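Local coordinates for protein imidazolonepropionase (Unidentified, PDB 2Q09) that catalyses the hydrolytic opening of the imidazolone ring of imidazolone-5-propanoate to N-formimidoyl-L-glutamate, the third step of histidine degradation, at residues F214-G219 / D244-L249; H265-D270 / L294-L299. All blocks are in the same frame, centred on the assembly; numbering follows the deposited sequence.

Contact 1: residues F214-G219 / D244-L249. With DI6 (3-[(4S)-2,5-dioxoimidazolidin-4-yl]propanoic acid), chain C.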
ATOM      1  N   PHE A 214      -2.805   1.281 -15.062  1.00 32.40           N
ATOM      2  CA  PHE A 214      -1.423   1.122 -15.490  1.00 33.54           C
ATOM      3  C   PHE A 214      -1.270   1.928 -16.775  1.00 35.12           C
ATOM      4  O   PHE A 214      -1.538   1.438 -17.872  1.00 33.97           O
ATOM      5  CB  PHE A 214      -1.088  -0.347 -15.757  1.00 34.14           C
ATOM      6  CG  PHE A 214       0.302  -0.558 -16.283  1.00 36.13           C
ATOM      7  CD1 PHE A 214       1.389   0.061 -15.671  1.00 37.07           C
ATOM      8  CD2 PHE A 214       0.533  -1.402 -17.367  1.00 37.89           C
ATOM      9  CE1 PHE A 214       2.691  -0.160 -16.130  1.00 37.75           C
ATOM     10  CE2 PHE A 214       1.827  -1.625 -17.829  1.00 38.31           C
ATOM     11  CZ  PHE A 214       2.907  -1.004 -17.206  1.00 38.36           C
ATOM     12  N   CYS A 215      -0.846   3.180 -16.628  1.00 36.38           N
ATOM     13  CA  CYS A 215      -0.660   4.081 -17.753  1.00 37.41           C
ATOM     14  C   CYS A 215       0.772   4.008 -18.263  1.00 38.88           C
ATOM     15  O   CYS A 215       1.698   4.494 -17.613  1.00 38.51           O
ATOM     16  CB  CYS A 215      -0.994   5.505 -17.315  1.00 38.51           C
ATOM     17  SG  CYS A 215      -0.636   6.771 -18.561  1.00 38.21           S
ATOM     18  N   GLU A 216       0.949   3.415 -19.437  1.00 40.19           N
ATOM     19  CA  GLU A 216       2.284   3.253 -19.995  1.00 41.42           C
ATOM     20  C   GLU A 216       2.183   2.868 -21.471  1.00 42.97           C
ATOM     21  O   GLU A 216       1.093   2.563 -21.958  1.00 42.09           O
ATOM     22  CB  GLU A 216       3.004   2.161 -19.194  1.00 40.84           C
ATOM     23  CG  GLU A 216       4.499   2.059 -19.399  1.00 42.67           C
ATOM     24  CD  GLU A 216       5.227   3.302 -18.956  1.00 43.04           C
ATOM     25  OE1 GLU A 216       5.331   3.544 -17.735  1.00 42.14           O
ATOM     26  OE2 GLU A 216       5.687   4.047 -19.838  1.00 43.66           O
ATOM     27  N   HIS A 217       3.306   2.890 -22.187  1.00 44.24           N
ATOM     28  CA  HIS A 217       3.300   2.531 -23.600  1.00 47.15           C
ATOM     29  C   HIS A 217       2.839   1.095 -23.798  1.00 46.96           C
ATOM     30  O   HIS A 217       2.106   0.802 -24.739  1.00 48.52           O
ATOM     31  CB  HIS A 217       4.690   2.734 -24.225  1.00 49.19           C
ATOM     32  CG  HIS A 217       5.799   2.071 -23.473  1.00 52.80           C
ATOM     33  ND1 HIS A 217       6.123   2.417 -22.183  1.00 54.52           N
ATOM     34  CD2 HIS A 217       6.671   1.103 -23.844  1.00 53.94           C
ATOM     35  CE1 HIS A 217       7.155   1.690 -21.783  1.00 55.43           C
ATOM     36  NE2 HIS A 217       7.505   0.887 -22.770  1.00 54.90           N
ATOM     37  N   ILE A 218       3.264   0.200 -22.914  1.00 46.52           N
ATOM     38  CA  ILE A 218       2.853  -1.196 -23.003  1.00 46.34           C
ATOM     39  C   ILE A 218       1.662  -1.416 -22.069  1.00 45.82           C
ATOM     40  O   ILE A 218       1.266  -2.546 -21.791  1.00 45.75           O
ATOM     41  CB  ILE A 218       4.007  -2.173 -22.631  1.00 47.10           C
ATOM     42  CG1 ILE A 218       4.363  -2.056 -21.150  1.00 47.32           C
ATOM     43  CG2 ILE A 218       5.228  -1.869 -23.472  1.00 47.15           C
ATOM     44  CD1 ILE A 218       5.518  -2.930 -20.708  1.00 46.66           C
ATOM     45  N   GLY A 219       1.099  -0.309 -21.592  1.00 44.23           N
ATOM     46  CA  GLY A 219      -0.047  -0.363 -20.705  1.00 42.45           C
ATOM     47  C   GLY A 219      -1.209   0.352 -21.360  1.00 41.87           C
ATOM     48  O   GLY A 219      -1.574   0.037 -22.494  1.00 42.56           O
ATOM     49  N   ASP A 244       4.596   6.614 -14.687  1.00 32.82           N
ATOM     50  CA  ASP A 244       5.998   6.821 -15.026  1.00 33.46           C
ATOM     51  C   ASP A 244       6.981   5.751 -14.562  1.00 33.48           C
ATOM     52  O   ASP A 244       8.085   6.072 -14.116  1.00 33.40           O
ATOM     53  CB  ASP A 244       6.448   8.183 -14.487  1.00 32.97           C
ATOM     54  CG  ASP A 244       5.570   9.324 -14.976  1.00 34.30           C
ATOM     55  OD1 ASP A 244       5.324   9.402 -16.198  1.00 34.06           O
ATOM     56  OD2 ASP A 244       5.131  10.147 -14.142  1.00 33.12           O
ATOM     57  N   GLN A 245       6.590   4.485 -14.663  1.00 33.63           N
ATOM     58  CA  GLN A 245       7.481   3.405 -14.257  1.00 33.33           C
ATOM     59  C   GLN A 245       8.481   3.078 -15.370  1.00 34.14           C
ATOM     60  O   GLN A 245       9.663   2.855 -15.101  1.00 32.84           O
ATOM     61  CB  GLN A 245       6.676   2.150 -13.891  1.00 33.03           C
ATOM     62  CG  GLN A 245       7.526   0.970 -13.435  1.00 34.13           C
ATOM     63  CD  GLN A 245       6.702  -0.281 -13.166  1.00 34.72           C
ATOM     64  OE1 GLN A 245       5.619  -0.455 -13.723  1.00 31.88           O
ATOM     65  NE2 GLN A 245       7.223  -1.166 -12.321  1.00 34.65           N
ATOM     66  N   LEU A 246       8.001   3.049 -16.616  1.00 34.78           N
ATOM     67  CA  LEU A 246       8.860   2.736 -17.756  1.00 35.84           C
ATOM     68  C   LEU A 246       9.085   3.941 -18.673  1.00 36.76           C
ATOM     69  O   LEU A 246      10.090   4.009 -19.381  1.00 35.86           O
ATOM     70  CB  LEU A 246       8.264   1.571 -18.565  1.00 36.99           C
ATOM     71  CG  LEU A 246       7.969   0.263 -17.813  1.00 38.32           C
ATOM     72  CD1 LEU A 246       7.352  -0.749 -18.764  1.00 37.85           C
ATOM     73  CD2 LEU A 246       9.247  -0.289 -17.195  1.00 38.09           C
ATOM     74  N   SER A 247       8.139   4.878 -18.671  1.00 37.06           N
ATOM     75  CA  SER A 247       8.252   6.088 -19.481  1.00 38.08           C
ATOM     76  C   SER A 247       7.234   7.112 -19.003  1.00 38.30           C
ATOM     77  O   SER A 247       6.310   6.779 -18.267  1.00 37.87           O
ATOM     78  CB  SER A 247       8.021   5.782 -20.968  1.00 38.49           C
ATOM     79  OG  SER A 247       6.645   5.683 -21.277  1.00 39.24           O
ATOM     80  N   ASN A 248       7.405   8.360 -19.421  1.00 38.16           N
ATOM     81  CA  ASN A 248       6.488   9.419 -19.018  1.00 38.94           C
ATOM     82  C   ASN A 248       5.518   9.757 -20.146  1.00 39.94           C
ATOM     83  O   ASN A 248       5.932  10.183 -21.224  1.00 39.51           O
ATOM     84  CB  ASN A 248       7.267  10.678 -18.622  1.00 39.31           C
ATOM     85  CG  ASN A 248       6.412  11.674 -17.865  1.00 38.94           C
ATOM     86  OD1 ASN A 248       5.297  11.985 -18.277  1.00 40.46           O
ATOM     87  ND2 ASN A 248       6.931  12.180 -16.755  1.00 38.37           N
ATOM     88  N   LEU A 249       4.229   9.551 -19.895  1.00 39.67           N
ATOM     89  CA  LEU A 249       3.205   9.859 -20.883  1.00 40.87           C
ATOM     90  C   LEU A 249       2.390  11.056 -20.412  1.00 40.53           C
ATOM     91  O   LEU A 249       1.484  11.521 -21.117  1.00 40.21           O
ATOM     92  CB  LEU A 249       2.272   8.659 -21.086  1.00 41.36           C
ATOM     93  CG  LEU A 249       2.869   7.358 -21.630  1.00 41.78           C
ATOM     94  CD1 LEU A 249       1.761   6.322 -21.781  1.00 42.86           C
ATOM     95  CD2 LEU A 249       3.541   7.607 -22.971  1.00 42.70           C
TER
HETATM   96  N1  DI6 C 600       3.915  -2.570 -12.779  1.00 36.27           N
HETATM   97  C2  DI6 C 600       4.562  -3.570 -12.143  1.00 35.80           C
HETATM   98  O2  DI6 C 600       5.748  -3.621 -11.871  1.00 34.50           O
HETATM   99  C3  DI6 C 600       3.483  -4.632 -11.816  1.00 35.08           C
HETATM  100  N4  DI6 C 600       2.262  -4.021 -12.385  1.00 35.79           N
HETATM  101  C5  DI6 C 600       2.607  -2.830 -12.915  1.00 36.84           C
HETATM  102  O5  DI6 C 600       1.815  -2.070 -13.452  1.00 36.98           O
HETATM  103  C6  DI6 C 600       3.820  -5.967 -12.463  1.00 33.45           C
HETATM  104  C7  DI6 C 600       2.779  -7.049 -12.168  1.00 34.18           C
HETATM  105  C8  DI6 C 600       3.076  -8.421 -12.792  1.00 33.76           C
HETATM  106  O9  DI6 C 600       2.455  -9.402 -12.340  1.00 33.75           O
HETATM  107  O10 DI6 C 600       3.915  -8.533 -13.722  1.00 34.71           O
HETATM  108  O   HOH W   1       3.660   6.305 -17.577  1.00 31.06           O
HETATM  109  O   HOH W   2       3.800   3.563 -15.349  1.00 28.07           O
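Phe214 and Gln245 meet at the inhibitor, which both help to hold. The ring of Phe214 stands nearly perpendicular to the Gln245 amide, with the planes 86° apart. One face of the Phe214 ring takes inhibitor O5, 3.1 Å from Phe214 CD1. The Gln245 chain is fully extended, and its amide grips the inhibitor ring twice. Gln245 OE1 accepts from inhibitor N1 at 2.9 Å, and Gln245 NE2 donates almost straight to inhibitor O2. Gln245 probably binds the substrate 4-imidazolone-5-propanoate in the same way. Next, Cys215 sets SG against CD1 of Leu249, and a water lies at hydrogen-bonding distance of Cys215 O, Ser247 O and Asp244 N. Glu216 is the polar hub. CG lies anti to the backbone N (chi1 -166°), and a bend at chi2 brings the carboxylate over the backbone of 246-247. Leu246 N donates to Glu216 OE1 at 2.9 Å from well above the carboxylate plane, and Ser247 N adds a weak bond. A second water joins OE1 to Gln245 N. His217 ND1 reaches Glu216 OE2 at 2.9 Å, on the anti side of the carboxylate oxygen, while Leu246 CB sits at the edge of the imidazole. Ile218 packs its CD1 tightly on CD1 of Leu246, 3.4 Å away. The two loops follow the adjacent parallel barrel strands 210-213 and 238-243 and lead into helices 222-234 and 251-257.

Contact 2: residues H265-D270 / L294-L299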
ATOM      1  N   HIS A 265       5.266   4.543  -8.412  1.00 30.99           N
ATOM      2  CA  HIS A 265       6.467   4.170  -9.180  1.00 30.28           C
ATOM      3  C   HIS A 265       7.248   5.449  -9.466  1.00 30.87           C
ATOM      4  O   HIS A 265       8.218   5.750  -8.773  1.00 29.99           O
ATOM      5  CB  HIS A 265       6.115   3.429 -10.473  1.00 29.60           C
ATOM      6  CG  HIS A 265       5.814   1.976 -10.263  1.00 30.79           C
ATOM      7  ND1 HIS A 265       6.747   1.094  -9.759  1.00 29.85           N
ATOM      8  CD2 HIS A 265       4.686   1.260 -10.472  1.00 29.71           C
ATOM      9  CE1 HIS A 265       6.205  -0.108  -9.667  1.00 29.02           C
ATOM     10  NE2 HIS A 265       4.956  -0.035 -10.091  1.00 29.60           N
ATOM     11  N   LEU A 266       6.840   6.194 -10.494  1.00 31.63           N
ATOM     12  CA  LEU A 266       7.453   7.482 -10.801  1.00 31.68           C
ATOM     13  C   LEU A 266       8.918   7.550 -11.235  1.00 32.54           C
ATOM     14  O   LEU A 266       9.513   8.626 -11.176  1.00 32.73           O
ATOM     15  CB  LEU A 266       7.260   8.406  -9.593  1.00 32.17           C
ATOM     16  CG  LEU A 266       5.849   8.834  -9.163  1.00 33.95           C
ATOM     17  CD1 LEU A 266       4.821   7.757  -9.456  1.00 36.61           C
ATOM     18  CD2 LEU A 266       5.869   9.162  -7.685  1.00 33.44           C
ATOM     19  N   GLU A 267       9.509   6.439 -11.665  1.00 31.90           N
ATOM     20  CA  GLU A 267      10.907   6.474 -12.097  1.00 32.71           C
ATOM     21  C   GLU A 267      11.161   7.616 -13.088  1.00 32.74           C
ATOM     22  O   GLU A 267      12.188   8.293 -13.019  1.00 31.56           O
ATOM     23  CB  GLU A 267      11.314   5.150 -12.759  1.00 33.11           C
ATOM     24  CG  GLU A 267      11.750   4.026 -11.814  1.00 35.60           C
ATOM     25  CD  GLU A 267      10.630   3.511 -10.945  1.00 36.80           C
ATOM     26  OE1 GLU A 267       9.458   3.673 -11.333  1.00 37.66           O
ATOM     27  OE2 GLU A 267      10.922   2.925  -9.880  1.00 39.01           O
ATOM     28  N   TYR A 268      10.216   7.827 -14.003  1.00 32.28           N
ATOM     29  CA  TYR A 268      10.342   8.863 -15.031  1.00 32.99           C
ATOM     30  C   TYR A 268       9.520  10.134 -14.815  1.00 32.73           C
ATOM     31  O   TYR A 268       9.195  10.835 -15.773  1.00 32.43           O
ATOM     32  CB  TYR A 268       9.986   8.264 -16.396  1.00 32.85           C
ATOM     33  CG  TYR A 268      10.989   7.252 -16.898  1.00 33.95           C
ATOM     34  CD1 TYR A 268      12.079   7.647 -17.671  1.00 34.48           C
ATOM     35  CD2 TYR A 268      10.875   5.901 -16.565  1.00 34.87           C
ATOM     36  CE1 TYR A 268      13.036   6.719 -18.102  1.00 34.35           C
ATOM     37  CE2 TYR A 268      11.821   4.969 -16.983  1.00 34.10           C
ATOM     38  CZ  TYR A 268      12.900   5.385 -17.753  1.00 35.48           C
ATOM     39  OH  TYR A 268      13.845   4.471 -18.165  1.00 35.15           O
ATOM     40  N   LEU A 269       9.184  10.442 -13.570  1.00 33.13           N
ATOM     41  CA  LEU A 269       8.403  11.643 -13.286  1.00 33.80           C
ATOM     42  C   LEU A 269       9.231  12.890 -13.607  1.00 34.35           C
ATOM     43  O   LEU A 269      10.426  12.944 -13.320  1.00 34.39           O
ATOM     44  CB  LEU A 269       7.982  11.660 -11.819  1.00 32.38           C
ATOM     45  CG  LEU A 269       7.154  12.844 -11.311  1.00 31.49           C
ATOM     46  CD1 LEU A 269       5.791  12.867 -11.989  1.00 32.56           C
ATOM     47  CD2 LEU A 269       6.987  12.720  -9.802  1.00 30.19           C
ATOM     48  N   ASP A 270       8.588  13.887 -14.213  1.00 36.11           N
ATOM     49  CA  ASP A 270       9.261  15.134 -14.588  1.00 37.34           C
ATOM     50  C   ASP A 270       8.850  16.306 -13.683  1.00 37.47           C
ATOM     51  O   ASP A 270       7.925  16.184 -12.882  1.00 36.27           O
ATOM     52  CB  ASP A 270       8.931  15.483 -16.040  1.00 40.13           C
ATOM     53  CG  ASP A 270       7.446  15.685 -16.262  1.00 43.11           C
ATOM     54  OD1 ASP A 270       7.080  16.523 -17.111  1.00 49.27           O
ATOM     55  OD2 ASP A 270       6.643  14.998 -15.597  1.00 45.32           O
ATOM     56  N   LEU A 294      13.533  -5.569 -10.878  1.00 22.03           N
ATOM     57  CA  LEU A 294      13.564  -5.336 -12.321  1.00 21.29           C
ATOM     58  C   LEU A 294      14.958  -4.881 -12.765  1.00 23.75           C
ATOM     59  O   LEU A 294      15.216  -4.723 -13.959  1.00 21.13           O
ATOM     60  CB  LEU A 294      12.522  -4.285 -12.714  1.00 23.05           C
ATOM     61  CG  LEU A 294      11.071  -4.778 -12.765  1.00 24.47           C
ATOM     62  CD1 LEU A 294      10.121  -3.590 -12.923  1.00 26.42           C
ATOM     63  CD2 LEU A 294      10.906  -5.744 -13.929  1.00 27.29           C
ATOM     64  N   LYS A 295      15.851  -4.670 -11.797  1.00 21.50           N
ATOM     65  CA  LYS A 295      17.218  -4.234 -12.084  1.00 23.43           C
ATOM     66  C   LYS A 295      17.241  -2.914 -12.853  1.00 25.39           C
ATOM     67  O   LYS A 295      18.078  -2.685 -13.727  1.00 25.39           O
ATOM     68  CB  LYS A 295      17.948  -5.323 -12.872  1.00 26.02           C
ATOM     69  CG  LYS A 295      17.996  -6.669 -12.130  1.00 25.30           C
ATOM     70  CD  LYS A 295      18.610  -7.778 -12.975  1.00 29.44           C
ATOM     71  CE  LYS A 295      17.720  -8.150 -14.157  1.00 32.18           C
ATOM     72  NZ  LYS A 295      18.295  -9.271 -14.953  1.00 36.85           N
ATOM     73  N   GLU A 296      16.317  -2.033 -12.495  1.00 25.22           N
ATOM     74  CA  GLU A 296      16.188  -0.729 -13.127  1.00 26.96           C
ATOM     75  C   GLU A 296      17.375   0.155 -12.753  1.00 26.54           C
ATOM     76  O   GLU A 296      18.030  -0.073 -11.733  1.00 25.94           O
ATOM     77  CB  GLU A 296      14.875  -0.078 -12.674  1.00 29.05           C
ATOM     78  CG  GLU A 296      14.627   1.317 -13.227  1.00 35.66           C
ATOM     79  CD  GLU A 296      14.524   1.342 -14.739  1.00 38.42           C
ATOM     80  OE1 GLU A 296      13.592   0.713 -15.283  1.00 40.25           O
ATOM     81  OE2 GLU A 296      15.376   1.995 -15.378  1.00 38.07           O
ATOM     82  N   THR A 297      17.660   1.156 -13.579  1.00 26.15           N
ATOM     83  CA  THR A 297      18.761   2.061 -13.293  1.00 28.71           C
ATOM     84  C   THR A 297      18.295   3.509 -13.207  1.00 28.10           C
ATOM     85  O   THR A 297      19.030   4.371 -12.739  1.00 28.62           O
ATOM     86  CB  THR A 297      19.883   1.934 -14.346  1.00 29.65           C
ATOM     87  OG1 THR A 297      19.324   2.062 -15.659  1.00 32.05           O
ATOM     88  CG2 THR A 297      20.573   0.573 -14.224  1.00 32.23           C
ATOM     89  N   LYS A 298      17.070   3.766 -13.650  1.00 26.20           N
ATOM     90  CA  LYS A 298      16.507   5.115 -13.599  1.00 27.84           C
ATOM     91  C   LYS A 298      15.805   5.303 -12.258  1.00 25.96           C
ATOM     92  O   LYS A 298      14.769   4.698 -11.994  1.00 24.87           O
ATOM     93  CB  LYS A 298      15.513   5.319 -14.740  1.00 29.60           C
ATOM     94  CG  LYS A 298      15.001   6.748 -14.893  1.00 34.08           C
ATOM     95  CD  LYS A 298      16.141   7.732 -15.089  1.00 37.20           C
ATOM     96  CE  LYS A 298      15.640   9.021 -15.703  1.00 39.46           C
ATOM     97  NZ  LYS A 298      14.335   9.424 -15.122  1.00 41.56           N
ATOM     98  N   LEU A 299      16.390   6.140 -11.411  1.00 25.66           N
ATOM     99  CA  LEU A 299      15.846   6.404 -10.079  1.00 27.17           C
ATOM    100  C   LEU A 299      14.732   7.444 -10.080  1.00 26.04           C
ATOM    101  O   LEU A 299      14.749   8.381 -10.870  1.00 24.86           O
ATOM    102  CB  LEU A 299      16.962   6.895  -9.166  1.00 28.18           C
ATOM    103  CG  LEU A 299      18.125   5.934  -8.916  1.00 30.63           C
ATOM    104  CD1 LEU A 299      19.433   6.703  -8.888  1.00 33.53           C
ATOM    105  CD2 LEU A 299      17.906   5.187  -7.621  1.00 33.11           C
TER
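Glu296 OE2 is gripped by two backbone amides, Thr297 N and Lys298 N, each at 3.0 Å. The Lys298 bond uses the anti lone pair, while Thr297 N comes from above the carboxylate plane. This folds the acid back on its own chain, and Glu296 OE2 lies 4.0 Å from Tyr268 OH. The contact belongs to the TIM-barrel fold of the amidohydrolases. It joins the loop after strand 262-265, which makes a type I turn from Leu266 to Leu269, to the loop after helix 288-293. That helix ends in a Schellman motif at Lys295. Glu267 is the buried residue among those that touch. Its CB and CG lie against the carbonyl oxygen of Lys298, with Glu267 CG 3.1 Å from Lys298 O. This carbonyl oxygen is buried with no polar partner. Glu267 CG also approaches Glu296 CG at 4.2 Å. Phe291 of helix 288-293 touches the side chains of Glu267, Glu296 and Leu299. Lys298 supplies the outer part of the contact. With CG anti to its backbone N (chi1 -172°) and a bend at chi2, its chain passes over one face of the Tyr268 ring. The result is a CH-pi contact, Lys298 CG 3.9 Å from the Tyr268 centroid and 19° off the normal. A further bend at chi4 sets the ammonium near Tyr268 CD1, and Lys298 NZ makes a weak hydrogen bond to Glu267 O at 3.2 Å.

In the fold
Contact 1 closes before contact 2 opens along the chain, and their centres lie 11 Å apart on the same side of the chain's centre. Three of the loops follow successive parallel barrel strands, 210-213, 238-243 and 262-265. The fourth, 294-299, comes after helix 288-293. Residues 244-249 and 265-270 join the contacts: Asp244 O probably accepts from Tyr268 N, and Asn248 ND2 probably donates to Tyr268 O. Gln245 packs on His265. Loops 214-219, 244-249 and 265-270 supply Phe214, Gln245 and His265 to the inhibitor pocket, near the iron bound by His72, His74, His242 and Asp317. Contact 1 touches the inhibitor; contact 2 lies at the surface, its Glu267 side chain about 8 Å from the inhibitor and next to Gln245.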